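Local coordinates for protein cyclopenase asqI (Emericella nidulans, PDB 5YY3) that catalyses the zinc-dependent ring contraction of 4'-methoxycyclopenin to 4'-methoxyviridicatin, releasing methyl isocyanate, in the biosynthesis of the aspoquinolone mycotoxins, at residues M89-G94 with G122-H127; H190-G195 with P591-Y596; R238-Y243 with S268-I273; Y358-F363 with W394-H399. One frame throughout, in Å; residues are numbered along the deposited sequence.

Of the four contacts, contact 2 contains His-190, which with His-186 and His-218 binds the zinc ion. Contact 1 adjoins it, their centres about 14 Å apart, where His-127 NE2 probably hydrogen-bonds to Met-191 O at 2.8 Å. Contact 4 also borders the site: the Leu-360 side chain is about 6 Å from that of His-190, and the Trp-396 side chain about 7 Å from that of His-218. Contact 3 backs contact 4, with centres about 9 Å apart and a hydrogen bond of 2.6 Å from Arg-395 NE to Arg-238 O. The centre of contact 1 is about 36 Å from that of contact 3 and about 29 Å from that of contact 4.

Contact 1 (M89-G94 with G122-H127)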
# COMPACT_ATOMS: atom_id res chain seq x y z
N MET A 89 34.28 -40.11 -14.20
CA MET A 89 35.69 -40.07 -14.53
C MET A 89 36.52 -39.95 -13.25
O MET A 89 37.42 -40.74 -13.02
CB MET A 89 35.94 -38.90 -15.49
CG MET A 89 37.12 -38.96 -16.40
SD MET A 89 36.68 -38.02 -17.89
CE MET A 89 35.20 -38.92 -18.33
N LEU A 90 36.17 -38.98 -12.39
CA LEU A 90 36.89 -38.78 -11.13
C LEU A 90 36.84 -40.03 -10.25
O LEU A 90 37.82 -40.40 -9.61
CB LEU A 90 36.29 -37.62 -10.34
CG LEU A 90 36.26 -36.22 -10.95
CD1 LEU A 90 35.69 -35.27 -9.91
CD2 LEU A 90 37.63 -35.80 -11.45
N ASP A 91 35.68 -40.65 -10.24
CA ASP A 91 35.46 -41.86 -9.49
C ASP A 91 36.31 -43.01 -10.05
O ASP A 91 36.82 -43.86 -9.30
CB ASP A 91 33.97 -42.20 -9.51
CG ASP A 91 33.63 -43.36 -8.64
OD1 ASP A 91 33.75 -43.21 -7.40
OD2 ASP A 91 33.22 -44.42 -9.19
N ALA A 92 36.46 -43.02 -11.37
CA ALA A 92 37.16 -44.10 -12.09
C ALA A 92 38.68 -44.08 -11.89
O ALA A 92 39.37 -45.05 -12.20
CB ALA A 92 36.83 -44.03 -13.57
N ALA A 93 39.20 -42.97 -11.36
CA ALA A 93 40.63 -42.80 -11.15
C ALA A 93 41.14 -43.51 -9.90
O ALA A 93 42.34 -43.46 -9.61
CB ALA A 93 40.99 -41.31 -11.09
N GLY A 94 40.26 -44.15 -9.14
CA GLY A 94 40.70 -44.91 -7.98
C GLY A 94 39.83 -44.82 -6.74
O GLY A 94 38.89 -44.03 -6.68
N GLY A 122 31.71 -31.82 -6.76
CA GLY A 122 30.73 -31.77 -5.69
C GLY A 122 30.06 -33.10 -5.52
O GLY A 122 30.02 -33.64 -4.41
N ILE A 123 29.51 -33.62 -6.61
CA ILE A 123 28.90 -34.95 -6.66
C ILE A 123 29.90 -36.02 -6.24
O ILE A 123 29.59 -36.90 -5.44
CB ILE A 123 28.39 -35.27 -8.08
CG1 ILE A 123 27.29 -34.29 -8.46
CG2 ILE A 123 27.89 -36.72 -8.16
CD1 ILE A 123 26.86 -34.40 -9.90
N TYR A 124 31.10 -35.92 -6.79
CA TYR A 124 32.15 -36.90 -6.49
C TYR A 124 32.41 -37.00 -4.99
O TYR A 124 32.30 -38.08 -4.42
CB TYR A 124 33.44 -36.54 -7.24
CG TYR A 124 34.62 -37.34 -6.76
CD1 TYR A 124 34.73 -38.69 -7.05
CD2 TYR A 124 35.62 -36.74 -6.00
CE1 TYR A 124 35.81 -39.42 -6.61
CE2 TYR A 124 36.71 -37.47 -5.54
CZ TYR A 124 36.80 -38.81 -5.86
OH TYR A 124 37.88 -39.54 -5.41
N LEU A 125 32.74 -35.88 -4.36
CA LEU A 125 33.00 -35.83 -2.92
C LEU A 125 31.81 -36.34 -2.12
O LEU A 125 31.98 -37.12 -1.18
CB LEU A 125 33.36 -34.41 -2.49
CG LEU A 125 34.69 -33.88 -3.03
CD1 LEU A 125 34.87 -32.40 -2.70
CD2 LEU A 125 35.85 -34.69 -2.49
N THR A 126 30.60 -35.92 -2.49
CA THR A 126 29.40 -36.30 -1.74
C THR A 126 29.20 -37.82 -1.68
O THR A 126 28.74 -38.35 -0.66
CB THR A 126 28.13 -35.66 -2.35
OG1 THR A 126 28.21 -34.23 -2.22
CG2 THR A 126 26.86 -36.16 -1.66
N HIS A 127 29.57 -38.52 -2.75
CA HIS A 127 29.28 -39.94 -2.85
C HIS A 127 30.51 -40.84 -2.73
O HIS A 127 30.40 -42.06 -2.81
CB HIS A 127 28.54 -40.22 -4.15
CG HIS A 127 27.25 -39.47 -4.27
ND1 HIS A 127 26.06 -39.97 -3.79
CD2 HIS A 127 26.96 -38.26 -4.80
CE1 HIS A 127 25.09 -39.10 -4.02
NE2 HIS A 127 25.61 -38.05 -4.63
O HOH W 1 38.88 -41.27 -7.44
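Leu-90 lies over one face of the Tyr-124 ring, and this overlap is the tight part of the meeting between the end of helix 77-92 and the end of helix 114-127. Its CB sits 4.1 Å from the centroid of the Tyr-124 ring, 23° off the ring normal, which makes a CH-pi contact displaced toward the rim. From the same leucine, CD1 reaches back to the root of the tyrosine, 3.7 Å from Tyr-124 CB. A branched aliphatic chain suits this place because one residue covers both ring and root; Ala-104, Met-117 and Leu-121 pack on it too. With a chi1 of 168°, Tyr-124 carries its ring out to the neighbouring helix.

Asp-91 marks the looser margin: its CA is 3.8 Å from Tyr-124 CE1, approaching obliquely, while its side chain is exposed. Beyond it the phenol meets water 1. This water accepts from Tyr-124 OH at 2.8 Å and donates to Leu-90 O at 2.6 Å and to Gly-94 O at 2.9 Å. Gly-94 leaves the helix with positive phi, a conformation that calls for glycine. The water thus gives the hydroxyl of the buried tyrosine an acceptor and bonds two carbonyls at the end of helix 77-92, where the backbone bonds are weak, so the polar part of the contact is made through solvent.

Contact 2 (H190-G195 with P591-Y596); sequences HMVYRG and PPFHHY
The closing turn of helix 180-193 approaches an irregular loop, with the CA atoms of Val-192 and Pro-592 6.3 Å apart; a cis peptide bond precedes Pro-592, and a type I beta turn runs from Phe-593 to Tyr-596. Val-192 uses both methyls against the proline. Its CG2 lies 4.1 Å from Pro-592 CB, while CG1, placed opposite the backbone N by a chi1 of 164°, approaches Pro-592 O at 3.8 Å. The two methyls of a beta-branched residue suit the flank of a proline ring, apolar against apolar, and Thr-126 and His-127 pack on the proline as well.

Phe-593 brings its ring tip to the C-terminal end of the helix. There CZ lies 3.4 Å from Gly-195 O, which sits at the ring edge near its plane, and also 3.4 Å from Val-192 O, which approaches obliquely. Gly-195 O thus probably faces the weakly positive C-H rim of the phenyl group. Phe-207 stacks on the Phe-593 ring.

The arrangement joins the region related to the hemocyanin copper domain, which here binds zinc, to the Ig-like region, at the helix that supplies the zinc ligands His-186 and His-190.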
# COMPACT_ATOMS: atom_id res chain seq x y z
N HIS A 190 21.33 -31.03 -4.25
CA HIS A 190 21.47 -31.45 -5.63
C HIS A 190 22.70 -32.33 -5.78
O HIS A 190 22.68 -33.28 -6.57
CB HIS A 190 21.50 -30.23 -6.54
CG HIS A 190 20.14 -29.62 -6.74
ND1 HIS A 190 19.04 -30.37 -7.09
CD2 HIS A 190 19.70 -28.35 -6.60
CE1 HIS A 190 17.98 -29.59 -7.17
NE2 HIS A 190 18.35 -28.36 -6.88
N MET A 191 23.75 -32.05 -5.01
CA MET A 191 24.90 -32.93 -5.02
C MET A 191 24.47 -34.30 -4.49
O MET A 191 24.87 -35.33 -5.03
CB MET A 191 26.05 -32.37 -4.19
CG MET A 191 26.53 -31.02 -4.68
SD MET A 191 27.83 -30.42 -3.61
CE MET A 191 27.89 -28.69 -4.04
N VAL A 192 23.66 -34.30 -3.44
CA VAL A 192 23.16 -35.55 -2.89
C VAL A 192 22.31 -36.30 -3.91
O VAL A 192 22.54 -37.48 -4.18
CB VAL A 192 22.34 -35.32 -1.62
CG1 VAL A 192 21.51 -36.57 -1.28
CG2 VAL A 192 23.26 -34.98 -0.47
N TYR A 193 21.35 -35.58 -4.48
CA TYR A 193 20.34 -36.17 -5.35
C TYR A 193 20.94 -36.75 -6.65
O TYR A 193 20.51 -37.81 -7.10
CB TYR A 193 19.28 -35.12 -5.68
CG TYR A 193 18.16 -35.62 -6.54
CD1 TYR A 193 17.09 -36.33 -5.98
CD2 TYR A 193 18.15 -35.40 -7.92
CE1 TYR A 193 16.05 -36.80 -6.76
CE2 TYR A 193 17.11 -35.87 -8.71
CZ TYR A 193 16.06 -36.57 -8.13
OH TYR A 193 15.02 -37.06 -8.91
N ARG A 194 21.93 -36.06 -7.21
CA ARG A 194 22.48 -36.40 -8.54
C ARG A 194 23.41 -37.61 -8.56
O ARG A 194 23.93 -37.98 -9.62
CB ARG A 194 23.23 -35.21 -9.12
CG ARG A 194 22.34 -34.17 -9.76
CD ARG A 194 23.12 -32.91 -9.99
NE ARG A 194 22.28 -31.86 -10.55
CZ ARG A 194 22.72 -30.65 -10.87
NH1 ARG A 194 24.01 -30.33 -10.70
NH2 ARG A 194 21.88 -29.75 -11.38
N GLY A 195 23.63 -38.22 -7.40
CA GLY A 195 24.40 -39.44 -7.33
C GLY A 195 23.47 -40.62 -7.58
O GLY A 195 22.29 -40.59 -7.20
N PRO A 591 24.69 -43.62 3.29
CA PRO A 591 24.99 -42.21 3.01
C PRO A 591 25.26 -41.96 1.52
O PRO A 591 25.87 -42.81 0.86
CB PRO A 591 26.24 -41.97 3.87
CG PRO A 591 26.02 -42.85 5.06
CD PRO A 591 25.31 -44.09 4.54
N PRO A 592 24.81 -40.80 0.99
CA PRO A 592 24.12 -39.75 1.75
C PRO A 592 22.59 -39.78 1.64
O PRO A 592 21.95 -38.73 1.80
CB PRO A 592 24.68 -38.47 1.13
CG PRO A 592 24.85 -38.85 -0.33
CD PRO A 592 25.15 -40.35 -0.37
N PHE A 593 22.01 -40.95 1.38
CA PHE A 593 20.57 -41.08 1.16
C PHE A 593 19.77 -41.53 2.40
O PHE A 593 18.57 -41.79 2.31
CB PHE A 593 20.31 -42.06 0.02
CG PHE A 593 20.78 -41.58 -1.33
CD1 PHE A 593 20.06 -40.61 -2.02
CD2 PHE A 593 21.90 -42.13 -1.93
CE1 PHE A 593 20.48 -40.18 -3.28
CE2 PHE A 593 22.32 -41.71 -3.19
CZ PHE A 593 21.61 -40.74 -3.86
N HIS A 594 20.43 -41.62 3.54
CA HIS A 594 19.83 -42.17 4.76
C HIS A 594 18.73 -41.32 5.42
O HIS A 594 18.10 -41.78 6.39
CB HIS A 594 20.94 -42.44 5.79
CG HIS A 594 21.96 -41.35 5.88
ND1 HIS A 594 22.73 -40.95 4.80
CD2 HIS A 594 22.34 -40.58 6.92
CE1 HIS A 594 23.53 -39.98 5.18
NE2 HIS A 594 23.33 -39.73 6.46
N HIS A 595 18.50 -40.11 4.93
CA HIS A 595 17.51 -39.21 5.54
C HIS A 595 16.11 -39.33 4.96
O HIS A 595 15.16 -38.76 5.48
CB HIS A 595 17.97 -37.77 5.40
CG HIS A 595 19.22 -37.46 6.15
ND1 HIS A 595 19.22 -37.12 7.49
CD2 HIS A 595 20.52 -37.45 5.75
CE1 HIS A 595 20.47 -36.91 7.88
NE2 HIS A 595 21.27 -37.11 6.85
N TYR A 596 15.98 -40.05 3.86
CA TYR A 596 14.72 -40.03 3.14
C TYR A 596 14.11 -41.44 3.11
O TYR A 596 13.36 -41.79 2.19
CB TYR A 596 14.95 -39.45 1.72
CG TYR A 596 15.25 -37.94 1.70
CD1 TYR A 596 14.42 -37.04 2.38
CD2 TYR A 596 16.35 -37.43 1.01
CE1 TYR A 596 14.68 -35.65 2.37
CE2 TYR A 596 16.62 -36.05 0.98
CZ TYR A 596 15.78 -35.17 1.67
OH TYR A 596 16.03 -33.80 1.66

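Contact 3 (R238-Y243 with S268-I273)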
# COMPACT_ATOMS: atom_id res chain seq x y z
N ARG A 238 1.07 -18.30 -8.52
CA ARG A 238 0.50 -18.81 -9.77
C ARG A 238 1.43 -19.87 -10.33
O ARG A 238 2.56 -19.57 -10.70
CB ARG A 238 0.29 -17.69 -10.79
CG ARG A 238 -0.59 -18.12 -11.99
CD ARG A 238 -0.46 -17.15 -13.19
NE ARG A 238 -0.28 -15.79 -12.70
CZ ARG A 238 0.48 -14.87 -13.26
NH1 ARG A 238 1.17 -15.10 -14.37
NH2 ARG A 238 0.55 -13.68 -12.69
N PRO A 239 0.96 -21.11 -10.42
CA PRO A 239 1.87 -22.15 -10.94
C PRO A 239 2.19 -21.91 -12.40
O PRO A 239 1.41 -21.26 -13.10
CB PRO A 239 1.08 -23.44 -10.75
CG PRO A 239 -0.35 -23.00 -10.68
CD PRO A 239 -0.36 -21.64 -10.07
N TRP A 240 3.33 -22.42 -12.84
CA TRP A 240 3.73 -22.33 -14.25
C TRP A 240 3.09 -23.46 -15.02
O TRP A 240 3.79 -24.31 -15.58
CB TRP A 240 5.25 -22.40 -14.37
CG TRP A 240 5.78 -22.01 -15.73
CD1 TRP A 240 6.16 -22.84 -16.75
CD2 TRP A 240 6.00 -20.67 -16.21
NE1 TRP A 240 6.59 -22.11 -17.82
CE2 TRP A 240 6.50 -20.78 -17.52
CE3 TRP A 240 5.81 -19.40 -15.65
CZ2 TRP A 240 6.82 -19.66 -18.28
CZ3 TRP A 240 6.13 -18.30 -16.40
CH2 TRP A 240 6.63 -18.43 -17.71
N ASN A 241 1.76 -23.50 -15.01
CA ASN A 241 1.00 -24.57 -15.68
C ASN A 241 0.81 -24.29 -17.17
O ASN A 241 0.76 -25.21 -17.98
CB ASN A 241 -0.36 -24.77 -15.00
CG ASN A 241 -0.24 -25.52 -13.67
OD1 ASN A 241 0.67 -26.32 -13.48
ND2 ASN A 241 -1.17 -25.25 -12.75
N GLN A 242 0.68 -23.00 -17.51
CA GLN A 242 0.59 -22.54 -18.88
C GLN A 242 1.96 -21.99 -19.31
O GLN A 242 2.47 -21.02 -18.75
CB GLN A 242 -0.52 -21.47 -19.01
CG GLN A 242 -1.90 -21.92 -18.44
CD GLN A 242 -3.02 -20.85 -18.58
OE1 GLN A 242 -2.78 -19.72 -19.02
NE2 GLN A 242 -4.24 -21.23 -18.18
N TYR A 243 2.58 -22.63 -20.30
CA TYR A 243 3.98 -22.33 -20.62
C TYR A 243 4.16 -21.05 -21.46
O TYR A 243 5.28 -20.59 -21.68
CB TYR A 243 4.64 -23.52 -21.35
CG TYR A 243 4.74 -24.79 -20.55
CD1 TYR A 243 4.41 -24.81 -19.19
CD2 TYR A 243 5.16 -25.99 -21.14
CE1 TYR A 243 4.49 -25.98 -18.45
CE2 TYR A 243 5.25 -27.17 -20.41
CZ TYR A 243 4.92 -27.16 -19.06
OH TYR A 243 5.01 -28.31 -18.32
N SER A 268 8.80 -10.88 -18.80
CA SER A 268 9.61 -11.85 -19.54
C SER A 268 8.81 -13.12 -19.78
O SER A 268 7.87 -13.41 -19.04
CB SER A 268 10.90 -12.17 -18.77
OG SER A 268 11.71 -11.00 -18.63
N THR A 269 9.16 -13.86 -20.82
CA THR A 269 8.52 -15.15 -21.11
C THR A 269 9.55 -16.17 -21.56
O THR A 269 10.69 -15.82 -21.83
CB THR A 269 7.48 -15.05 -22.24
OG1 THR A 269 8.15 -14.82 -23.49
CG2 THR A 269 6.47 -13.96 -21.97
N TRP A 270 9.14 -17.43 -21.64
CA TRP A 270 9.94 -18.41 -22.38
C TRP A 270 10.05 -17.95 -23.83
O TRP A 270 9.19 -17.21 -24.33
CB TRP A 270 9.30 -19.80 -22.34
CG TRP A 270 9.52 -20.57 -21.06
CD1 TRP A 270 10.10 -20.12 -19.91
CD2 TRP A 270 9.15 -21.93 -20.82
NE1 TRP A 270 10.12 -21.12 -18.97
CE2 TRP A 270 9.54 -22.24 -19.50
CE3 TRP A 270 8.53 -22.92 -21.59
CZ2 TRP A 270 9.34 -23.51 -18.94
CZ3 TRP A 270 8.32 -24.17 -21.03
CH2 TRP A 270 8.72 -24.45 -19.71
N TYR A 271 11.12 -18.36 -24.50
CA TYR A 271 11.16 -18.20 -25.94
C TYR A 271 10.35 -19.32 -26.53
O TYR A 271 10.51 -20.48 -26.12
CB TYR A 271 12.59 -18.22 -26.47
CG TYR A 271 13.34 -16.96 -26.17
CD1 TYR A 271 14.03 -16.80 -24.98
CD2 TYR A 271 13.35 -15.90 -27.09
CE1 TYR A 271 14.72 -15.63 -24.70
CE2 TYR A 271 14.02 -14.71 -26.82
CZ TYR A 271 14.71 -14.58 -25.63
OH TYR A 271 15.39 -13.41 -25.36
N SER A 272 9.47 -18.97 -27.47
CA SER A 272 8.70 -19.94 -28.23
C SER A 272 9.57 -21.03 -28.82
O SER A 272 9.30 -22.22 -28.64
CB SER A 272 7.93 -19.26 -29.37
OG SER A 272 6.71 -18.74 -28.89
N ILE A 273 10.62 -20.63 -29.54
CA ILE A 273 11.51 -21.60 -30.14
C ILE A 273 12.84 -21.58 -29.40
O ILE A 273 13.19 -22.54 -28.72
CB ILE A 273 11.69 -21.35 -31.66
CG1 ILE A 273 10.44 -21.82 -32.41
CG2 ILE A 273 12.85 -22.17 -32.21
CD1 ILE A 273 9.36 -20.83 -32.50
O HOH W 2 6.45 -18.06 -21.41
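Neither segment is regular helix or strand: Trp-240 centres an inverse gamma turn in one, and the two segments come nearest at Tyr-243 and Trp-270, with CA atoms 7.3 Å apart. Trp-270 is the middle of the contact. Over one face of its indole lies Trp-240 NE1, 3.3 Å from Trp-270 CZ2 and displaced toward the rim. The planes are inclined at 44°, so the pair is oblique. Further along the same indole, Trp-240 CZ2 is 3.7 Å from Trp-270 CD1. An extended chi1 of -167° takes the Trp-240 ring across.

Tyr-243 and Trp-270 point the same way side by side, but their planes meet at 46°, so this pair too is oblique. Here Tyr-243 CD2 meets Trp-270 CZ3 at 3.6 Å, and Trp-270 CH2 lies over the tyrosine face, offset toward the rim. Large flat residues suit the place because a single indole offers surface to two partners. The tyrosine also keeps a polar end, its OH hydrogen-bonded to NE2 of His-399, and Arg-295 makes a cation-pi contact with its ring.

Beside the rings, water 2 joins the two backbones, donating to Tyr-243 O at 2.8 Å and accepting from Trp-270 N at 2.8 Å. Phe-363 meets both tryptophans edge-to-face. Trp-240, Tyr-243 and Trp-270 form an aromatic cluster, joining two parts of the long irregular connection between helices 210-231 and 288-304.

Contact 4 (Y358-F363 with W394-H399)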
# COMPACT_ATOMS: atom_id res chain seq x y z
N TYR A 358 14.52 -29.69 -18.82
CA TYR A 358 14.42 -28.79 -19.97
C TYR A 358 13.62 -27.56 -19.59
O TYR A 358 13.87 -26.45 -20.09
CB TYR A 358 13.81 -29.49 -21.18
CG TYR A 358 14.81 -30.28 -21.97
CD1 TYR A 358 15.92 -29.66 -22.53
CD2 TYR A 358 14.64 -31.65 -22.18
CE1 TYR A 358 16.84 -30.38 -23.27
CE2 TYR A 358 15.55 -32.37 -22.93
CZ TYR A 358 16.65 -31.73 -23.47
OH TYR A 358 17.58 -32.44 -24.19
N GLY A 359 12.66 -27.74 -18.68
CA GLY A 359 11.90 -26.61 -18.16
C GLY A 359 12.77 -25.57 -17.48
O GLY A 359 12.65 -24.37 -17.75
N LEU A 360 13.65 -26.03 -16.59
CA LEU A 360 14.60 -25.14 -15.91
C LEU A 360 15.48 -24.46 -16.95
O LEU A 360 15.80 -23.26 -16.83
CB LEU A 360 15.47 -25.91 -14.90
CG LEU A 360 14.73 -26.48 -13.69
CD1 LEU A 360 15.70 -27.12 -12.71
CD2 LEU A 360 13.91 -25.39 -13.01
N GLY A 361 15.86 -25.24 -17.96
CA GLY A 361 16.65 -24.75 -19.08
C GLY A 361 16.01 -23.60 -19.84
O GLY A 361 16.71 -22.69 -20.31
N LYS A 362 14.68 -23.61 -19.94
CA LYS A 362 13.97 -22.52 -20.61
C LYS A 362 14.02 -21.22 -19.79
O LYS A 362 14.06 -20.14 -20.37
CB LYS A 362 12.53 -22.93 -20.89
CG LYS A 362 12.39 -24.15 -21.81
CD LYS A 362 12.89 -23.85 -23.25
CE LYS A 362 11.84 -23.06 -24.02
NZ LYS A 362 12.28 -22.66 -25.40
N PHE A 363 14.01 -21.32 -18.46
CA PHE A 363 14.16 -20.11 -17.64
C PHE A 363 15.58 -19.56 -17.77
O PHE A 363 15.78 -18.35 -17.78
CB PHE A 363 13.81 -20.37 -16.17
CG PHE A 363 12.36 -20.68 -15.94
CD1 PHE A 363 11.41 -19.67 -15.96
CD2 PHE A 363 11.94 -21.98 -15.68
CE1 PHE A 363 10.06 -19.96 -15.73
CE2 PHE A 363 10.61 -22.28 -15.46
CZ PHE A 363 9.67 -21.27 -15.50
N TRP A 394 9.92 -20.74 -8.26
CA TRP A 394 8.87 -21.14 -7.33
C TRP A 394 7.62 -21.39 -8.12
O TRP A 394 6.82 -22.26 -7.76
CB TRP A 394 8.67 -20.07 -6.23
CG TRP A 394 9.82 -20.13 -5.28
CD1 TRP A 394 10.95 -19.38 -5.33
CD2 TRP A 394 10.00 -21.06 -4.20
NE1 TRP A 394 11.81 -19.75 -4.32
CE2 TRP A 394 11.25 -20.78 -3.61
CE3 TRP A 394 9.21 -22.09 -3.67
CZ2 TRP A 394 11.73 -21.50 -2.52
CZ3 TRP A 394 9.68 -22.79 -2.58
CH2 TRP A 394 10.93 -22.49 -2.01
N ARG A 395 7.47 -20.69 -9.25
CA ARG A 395 6.32 -20.95 -10.10
C ARG A 395 6.49 -22.30 -10.81
O ARG A 395 5.52 -23.04 -11.00
CB ARG A 395 6.11 -19.80 -11.10
CG ARG A 395 5.87 -18.43 -10.42
CD ARG A 395 5.24 -17.40 -11.39
NE ARG A 395 4.18 -18.05 -12.12
CZ ARG A 395 3.61 -17.57 -13.22
NH1 ARG A 395 3.98 -16.39 -13.70
NH2 ARG A 395 2.66 -18.29 -13.82
N TRP A 396 7.73 -22.65 -11.16
CA TRP A 396 7.98 -23.98 -11.70
C TRP A 396 7.81 -25.06 -10.62
O TRP A 396 7.17 -26.09 -10.86
CB TRP A 396 9.38 -24.06 -12.33
CG TRP A 396 9.65 -25.39 -13.00
CD1 TRP A 396 10.43 -26.40 -12.52
CD2 TRP A 396 9.11 -25.86 -14.25
NE1 TRP A 396 10.42 -27.46 -13.40
CE2 TRP A 396 9.61 -27.15 -14.47
CE3 TRP A 396 8.24 -25.31 -15.20
CZ2 TRP A 396 9.29 -27.91 -15.60
CZ3 TRP A 396 7.92 -26.05 -16.32
CH2 TRP A 396 8.45 -27.34 -16.52
N TYR A 397 8.37 -24.85 -9.42
CA TYR A 397 8.20 -25.82 -8.33
C TYR A 397 6.72 -26.08 -8.06
O TYR A 397 6.32 -27.22 -7.80
CB TYR A 397 8.88 -25.37 -7.04
CG TYR A 397 10.37 -25.09 -7.11
CD1 TYR A 397 11.18 -25.68 -8.08
CD2 TYR A 397 10.96 -24.21 -6.21
CE1 TYR A 397 12.56 -25.42 -8.12
CE2 TYR A 397 12.33 -23.94 -6.25
CZ TYR A 397 13.12 -24.54 -7.21
OH TYR A 397 14.47 -24.26 -7.23
N LYS A 398 5.88 -25.05 -8.12
CA LYS A 398 4.46 -25.30 -7.86
C LYS A 398 3.83 -26.06 -9.04
O LYS A 398 2.88 -26.81 -8.84
CB LYS A 398 3.67 -24.01 -7.59
CG LYS A 398 2.22 -24.31 -7.18
CD LYS A 398 1.54 -23.14 -6.51
CE LYS A 398 0.03 -23.38 -6.38
NZ LYS A 398 -0.70 -22.17 -5.85
N HIS A 399 4.38 -25.90 -10.24
CA HIS A 399 3.96 -26.73 -11.38
C HIS A 399 4.31 -28.19 -11.14
O HIS A 399 3.47 -29.05 -11.33
CB HIS A 399 4.59 -26.26 -12.69
CG HIS A 399 4.26 -27.14 -13.86
ND1 HIS A 399 2.97 -27.42 -14.25
CD2 HIS A 399 5.07 -27.78 -14.74
CE1 HIS A 399 2.98 -28.20 -15.31
NE2 HIS A 399 4.24 -28.43 -15.63
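Helices 355-367 and 391-410, in the region related to the hemocyanin copper domain, pack nearly antiparallel here, their local axes 160° apart in direction and 11.2 Å apart at closest approach. At this spacing the helices are bridged by large side chains, chiefly Trp-396. A chi1 of -175° swings its indole straight away from its own backbone N and across to the opposing helix.

There Gly-359 CA lies over the six-membered ring of Trp-396, 4.2 Å from its centroid and 25° off the normal, in a CH-pi contact. Glycine is needed at this position, because a CB would collide with Trp-396 CZ2. His-399 CD2 covers the opposite indole face, so the ring is held between its own helix and the facing one. This helical packing borders the zinc site: the side chain of Trp-396 is about 7 Å from that of the ligand His-218.

Leu-360 comes at the pyrrole end, its CD2 3.7 Å from Trp-396 CD1, aliphatic branch against aromatic carbon. On the same side of the indole, nearer its root, Phe-363 CE2 lies 3.8 Å from Trp-396 CB, with Trp-396 CE3 in the plane of the phenyl ring at its edge. The indole NE1 has its polar partner in His-356.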